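Local coordinates for pectate lyase 1 (Juniperus ashei, PDB 1PXZ), which cleaves pectate, a galacturonan, by elimination with low activity as a calcium-dependent polysaccharide lyase, and is the major allergen of cedar pollen, at residues Leu80-Thr91 with Pro106-Ile117. Residues are numbered along the deposited sequence; the frame is centred on the assembly and turned at random.
Sequences LKMPLYVAGHKT and PCLFMRKVSHVI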
loop_
_atom_site.group_PDB
_atom_site.type_symbol
_atom_site.label_atom_id
_atom_site.label_comp_id
_atom_site.label_asym_id
_atom_site.label_seq_id
_atom_site.Cartn_x
_atom_site.Cartn_y
_atom_site.Cartn_z
ATOM N N LEU A 80 19.804 1.129 -1.000
ATOM C CA LEU A 80 19.897 2.540 -1.389
ATOM C C LEU A 80 20.688 3.369 -0.397
ATOM O O LEU A 80 20.746 3.064 0.802
ATOM C CB LEU A 80 18.491 3.128 -1.552
ATOM C CG LEU A 80 17.618 2.462 -2.612
ATOM C CD1 LEU A 80 16.167 2.876 -2.409
ATOM C CD2 LEU A 80 18.088 2.827 -4.012
ATOM N N LYS A 81 21.289 4.466 -0.871
ATOM C CA LYS A 81 22.107 5.275 0.020
ATOM C C LYS A 81 21.323 6.441 0.621
ATOM O O LYS A 81 21.739 6.987 1.637
ATOM C CB LYS A 81 23.316 5.864 -0.698
ATOM C CG LYS A 81 24.354 4.859 -1.187
ATOM C CD LYS A 81 25.593 5.621 -1.623
ATOM C CE LYS A 81 26.752 4.706 -1.970
ATOM N NZ LYS A 81 26.387 3.657 -2.952
ATOM N N MET A 82 20.228 6.807 -0.039
ATOM C CA MET A 82 19.338 7.857 0.423
ATOM C C MET A 82 17.896 7.497 0.054
ATOM O O MET A 82 17.719 6.594 -0.768
ATOM C CB MET A 82 19.716 9.202 -0.201
ATOM C CG MET A 82 21.058 9.745 0.299
ATOM S SD MET A 82 21.029 10.260 2.024
ATOM C CE MET A 82 20.046 11.757 1.911
ATOM N N PRO A 83 16.899 8.155 0.610
ATOM C CA PRO A 83 15.515 7.879 0.177
ATOM C C PRO A 83 15.378 7.969 -1.339
ATOM O O PRO A 83 15.953 8.849 -1.978
ATOM C CB PRO A 83 14.741 9.024 0.839
ATOM C CG PRO A 83 15.522 9.305 2.089
ATOM C CD PRO A 83 16.971 9.190 1.653
ATOM N N LEU A 84 14.678 7.036 -1.962
ATOM C CA LEU A 84 14.486 7.097 -3.403
ATOM C C LEU A 84 13.151 7.772 -3.681
ATOM O O LEU A 84 12.125 7.159 -3.371
ATOM C CB LEU A 84 14.483 5.700 -3.995
ATOM C CG LEU A 84 14.039 5.581 -5.453
ATOM C CD1 LEU A 84 14.816 6.539 -6.344
ATOM C CD2 LEU A 84 14.200 4.142 -5.928
ATOM N N TYR A 85 13.206 8.974 -4.234
ATOM C CA TYR A 85 11.990 9.640 -4.680
ATOM C C TYR A 85 11.641 9.173 -6.087
ATOM O O TYR A 85 12.476 9.247 -6.993
ATOM C CB TYR A 85 12.197 11.153 -4.632
ATOM C CG TYR A 85 12.107 11.611 -3.198
ATOM C CD1 TYR A 85 10.866 11.917 -2.659
ATOM C CD2 TYR A 85 13.255 11.717 -2.430
ATOM C CE1 TYR A 85 10.758 12.336 -1.348
ATOM C CE2 TYR A 85 13.144 12.136 -1.116
ATOM C CZ TYR A 85 11.908 12.440 -0.592
ATOM O OH TYR A 85 11.805 12.859 0.719
ATOM N N VAL A 86 10.425 8.677 -6.240
ATOM C CA VAL A 86 9.941 8.108 -7.487
ATOM C C VAL A 86 9.065 9.142 -8.199
ATOM O O VAL A 86 8.046 9.596 -7.652
ATOM C CB VAL A 86 9.139 6.809 -7.291
ATOM C CG1 VAL A 86 8.625 6.305 -8.646
ATOM C CG2 VAL A 86 9.941 5.694 -6.627
ATOM N N ALA A 87 9.413 9.548 -9.406
ATOM C CA ALA A 87 8.657 10.561 -10.138
ATOM C C ALA A 87 7.287 10.065 -10.563
ATOM O O ALA A 87 6.930 8.884 -10.497
ATOM C CB ALA A 87 9.509 10.990 -11.342
ATOM N N GLY A 88 6.419 10.943 -11.068
ATOM C CA GLY A 88 5.110 10.439 -11.513
ATOM C C GLY A 88 5.208 9.711 -12.846
ATOM O O GLY A 88 6.260 9.792 -13.498
ATOM N N HIS A 89 4.146 9.020 -13.238
ATOM C CA HIS A 89 4.087 8.243 -14.473
ATOM C C HIS A 89 5.210 7.223 -14.516
ATOM O O HIS A 89 6.016 7.119 -15.435
ATOM C CB HIS A 89 4.138 9.181 -15.696
ATOM C CG HIS A 89 2.836 9.954 -15.729
ATOM N ND1 HIS A 89 2.676 11.189 -15.174
ATOM C CD2 HIS A 89 1.635 9.585 -16.232
ATOM C CE1 HIS A 89 1.421 11.586 -15.350
ATOM N NE2 HIS A 89 0.781 10.631 -15.987
ATOM N N LYS A 90 5.283 6.440 -13.434
ATOM C CA LYS A 90 6.298 5.399 -13.368
ATOM C C LYS A 90 5.630 4.091 -12.933
ATOM O O LYS A 90 4.723 4.190 -12.108
ATOM C CB LYS A 90 7.392 5.705 -12.345
ATOM C CG LYS A 90 8.270 6.915 -12.637
ATOM C CD LYS A 90 9.070 6.713 -13.910
ATOM C CE LYS A 90 9.844 7.981 -14.267
ATOM N NZ LYS A 90 8.874 9.012 -14.779
ATOM N N THR A 91 6.082 2.964 -13.447
ATOM C CA THR A 91 5.796 1.645 -12.889
ATOM C C THR A 91 7.134 1.056 -12.453
ATOM O O THR A 91 8.087 1.139 -13.233
ATOM C CB THR A 91 5.122 0.704 -13.892
ATOM O OG1 THR A 91 3.846 1.290 -14.206
ATOM C CG2 THR A 91 4.902 -0.677 -13.294
ATOM N N PRO A 106 17.372 3.189 3.310
ATOM C CA PRO A 106 16.050 3.784 3.134
ATOM C C PRO A 106 15.368 3.189 1.896
ATOM O O PRO A 106 16.012 2.531 1.095
ATOM C CB PRO A 106 16.311 5.274 2.919
ATOM C CG PRO A 106 17.753 5.387 2.586
ATOM C CD PRO A 106 18.460 4.157 3.070
ATOM N N CYS A 107 14.054 3.426 1.774
ATOM C CA CYS A 107 13.292 2.771 0.712
ATOM C C CYS A 107 12.573 3.774 -0.167
ATOM O O CYS A 107 13.218 4.750 -0.595
ATOM C CB CYS A 107 12.371 1.717 1.369
ATOM S SG CYS A 107 13.396 0.364 2.052
ATOM N N LEU A 108 11.293 3.585 -0.452
ATOM C CA LEU A 108 10.622 4.301 -1.532
ATOM C C LEU A 108 9.715 5.428 -1.048
ATOM O O LEU A 108 8.953 5.270 -0.086
ATOM C CB LEU A 108 9.739 3.359 -2.365
ATOM C CG LEU A 108 10.467 2.146 -2.975
ATOM C CD1 LEU A 108 9.481 1.272 -3.731
ATOM C CD2 LEU A 108 11.623 2.613 -3.847
ATOM N N PHE A 109 9.842 6.546 -1.759
ATOM C CA PHE A 109 9.178 7.783 -1.398
ATOM C C PHE A 109 8.503 8.390 -2.621
ATOM O O PHE A 109 9.045 8.398 -3.716
ATOM C CB PHE A 109 10.169 8.805 -0.807
ATOM C CG PHE A 109 10.710 8.418 0.563
ATOM C CD1 PHE A 109 11.656 7.413 0.708
ATOM C CD2 PHE A 109 10.260 9.068 1.698
ATOM C CE1 PHE A 109 12.155 7.020 1.939
ATOM C CE2 PHE A 109 10.743 8.690 2.939
ATOM C CZ PHE A 109 11.682 7.689 3.057
ATOM N N MET A 110 7.298 8.903 -2.411
ATOM C CA MET A 110 6.605 9.633 -3.473
ATOM C C MET A 110 6.064 10.931 -2.882
ATOM O O MET A 110 5.390 10.894 -1.837
ATOM C CB MET A 110 5.480 8.788 -4.065
ATOM C CG MET A 110 5.979 7.636 -4.945
ATOM S SD MET A 110 4.793 6.280 -4.887
ATOM C CE MET A 110 5.199 5.604 -3.260
ATOM N N ARG A 111 6.371 12.058 -3.523
ATOM C CA ARG A 111 5.902 13.322 -2.935
ATOM C C ARG A 111 5.406 14.248 -4.038
ATOM O O ARG A 111 6.125 14.572 -4.981
ATOM C CB ARG A 111 6.996 13.992 -2.113
ATOM C CG ARG A 111 6.566 15.316 -1.499
ATOM C CD ARG A 111 7.721 16.309 -1.538
ATOM N NE ARG A 111 8.877 15.828 -0.801
ATOM C CZ ARG A 111 10.138 16.190 -0.999
ATOM N NH1 ARG A 111 10.433 17.075 -1.944
ATOM N NH2 ARG A 111 11.103 15.669 -0.250
ATOM N N LYS A 112 4.150 14.668 -3.949
ATOM C CA LYS A 112 3.608 15.552 -4.981
ATOM C C LYS A 112 3.755 15.008 -6.395
ATOM O O LYS A 112 4.211 15.714 -7.302
ATOM C CB LYS A 112 4.279 16.930 -4.890
ATOM C CG LYS A 112 4.005 17.650 -3.579
ATOM C CD LYS A 112 4.558 19.068 -3.635
ATOM C CE LYS A 112 3.868 19.970 -2.623
ATOM N NZ LYS A 112 2.938 19.207 -1.742
ATOM N N VAL A 113 3.366 13.758 -6.584
ATOM C CA VAL A 113 3.388 13.105 -7.889
ATOM C C VAL A 113 2.098 12.310 -8.061
ATOM O O VAL A 113 1.406 12.064 -7.065
ATOM C CB VAL A 113 4.604 12.173 -8.047
ATOM C CG1 VAL A 113 5.910 12.960 -8.032
ATOM C CG2 VAL A 113 4.619 11.110 -6.958
ATOM N N SER A 114 1.786 11.900 -9.275
ATOM C CA SER A 114 0.664 11.033 -9.593
ATOM C C SER A 114 1.035 9.903 -10.540
ATOM O O SER A 114 2.069 10.020 -11.208
ATOM C CB SER A 114 -0.446 11.818 -10.327
ATOM O OG SER A 114 -0.764 12.935 -9.520
ATOM N N HIS A 115 0.161 8.903 -10.572
ATOM C CA HIS A 115 0.302 7.808 -11.531
ATOM C C HIS A 115 1.593 7.015 -11.332
ATOM O O HIS A 115 2.463 6.967 -12.205
ATOM C CB HIS A 115 0.195 8.313 -12.990
ATOM C CG HIS A 115 -1.180 8.877 -13.244
ATOM N ND1 HIS A 115 -2.286 8.084 -13.445
ATOM C CD2 HIS A 115 -1.620 10.156 -13.292
ATOM C CE1 HIS A 115 -3.355 8.847 -13.624
ATOM N NE2 HIS A 115 -2.974 10.110 -13.535
ATOM N N VAL A 116 1.655 6.375 -10.164
ATOM C CA VAL A 116 2.755 5.482 -9.798
ATOM C C VAL A 116 2.196 4.101 -9.432
ATOM O O VAL A 116 1.318 4.023 -8.561
ATOM C CB VAL A 116 3.584 6.008 -8.622
ATOM C CG1 VAL A 116 4.617 4.957 -8.196
ATOM C CG2 VAL A 116 4.264 7.328 -8.948
ATOM N N ILE A 117 2.712 3.066 -10.095
ATOM C CA ILE A 117 2.426 1.674 -9.812
ATOM C C ILE A 117 3.675 1.004 -9.227
ATOM O O ILE A 117 4.742 1.035 -9.836
ATOM C CB ILE A 117 1.975 0.890 -11.055
ATOM C CG1 ILE A 117 0.666 1.435 -11.669
ATOM C CG2 ILE A 117 1.843 -0.593 -10.767
ATOM C CD1 ILE A 117 0.359 0.793 -13.014
HETATM O O HOH W 1 17.690 0.421 0.458
HETATM O O HOH W 2 8.342 11.748 -5.631
#
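Tyr85 and Phe109 each swing their ring beside the backbone N (chi1 -76° and -69°), and this shared torsion, on the same face of a parallel ladder, brings Phe109 CB over a face of the Tyr85 ring, 3.9 Å from its centroid, in a CH-pi contact. Pro83 CB sits over a face of the Phe109 ring at 3.8 Å from that centroid. The two rings themselves meet obliquely, planes at 42°. Arg111, its chain bent twice, carries NH2 to 3.1 Å from Tyr85 OH. Leu84 and Leu108 line the other face side by side, CD2 to CD2 3.6 Å apart. The backbones are joined by hydrogen bonds from Leu84 N to Cys107 O, Phe109 N to Leu84 O and Val86 N to Phe109 O.

The pairing then breaks: 106-117 spends two more residues than 80-91 in the turn. Here a water bridges Val86 O and Arg111 N, and Val113 packs on Gly88. His89 N hydrogen-bonds Ser114 O (3.1 Å) just before a second ladder, in which Lys90 N gives to His115 O and Ile117 N to Lys90 O. The imidazoles of His89 and His115 point the same way, barely overlapping; His115 CB, 3.9 Å from the His89 ring centroid, covers one face, and His115 ND1 is hydrogen-bonded to Met33 N. The Lys90 side chain leads away from 106-117, NZ hydrogen-bonding Gly88 O, Lys66 O and Arg64 O.

Stacking of like residues between successive coils, with extra residues absorbed in the turn, is characteristic of the parallel beta-helix, this lyase's core. Strand 84-85 is outermost in its sheet, with helix 58-63 packing on Leu84; strand 108-111 passes the ladder on to 153-156, and strands 68-72 and 161-164 flank the second pair.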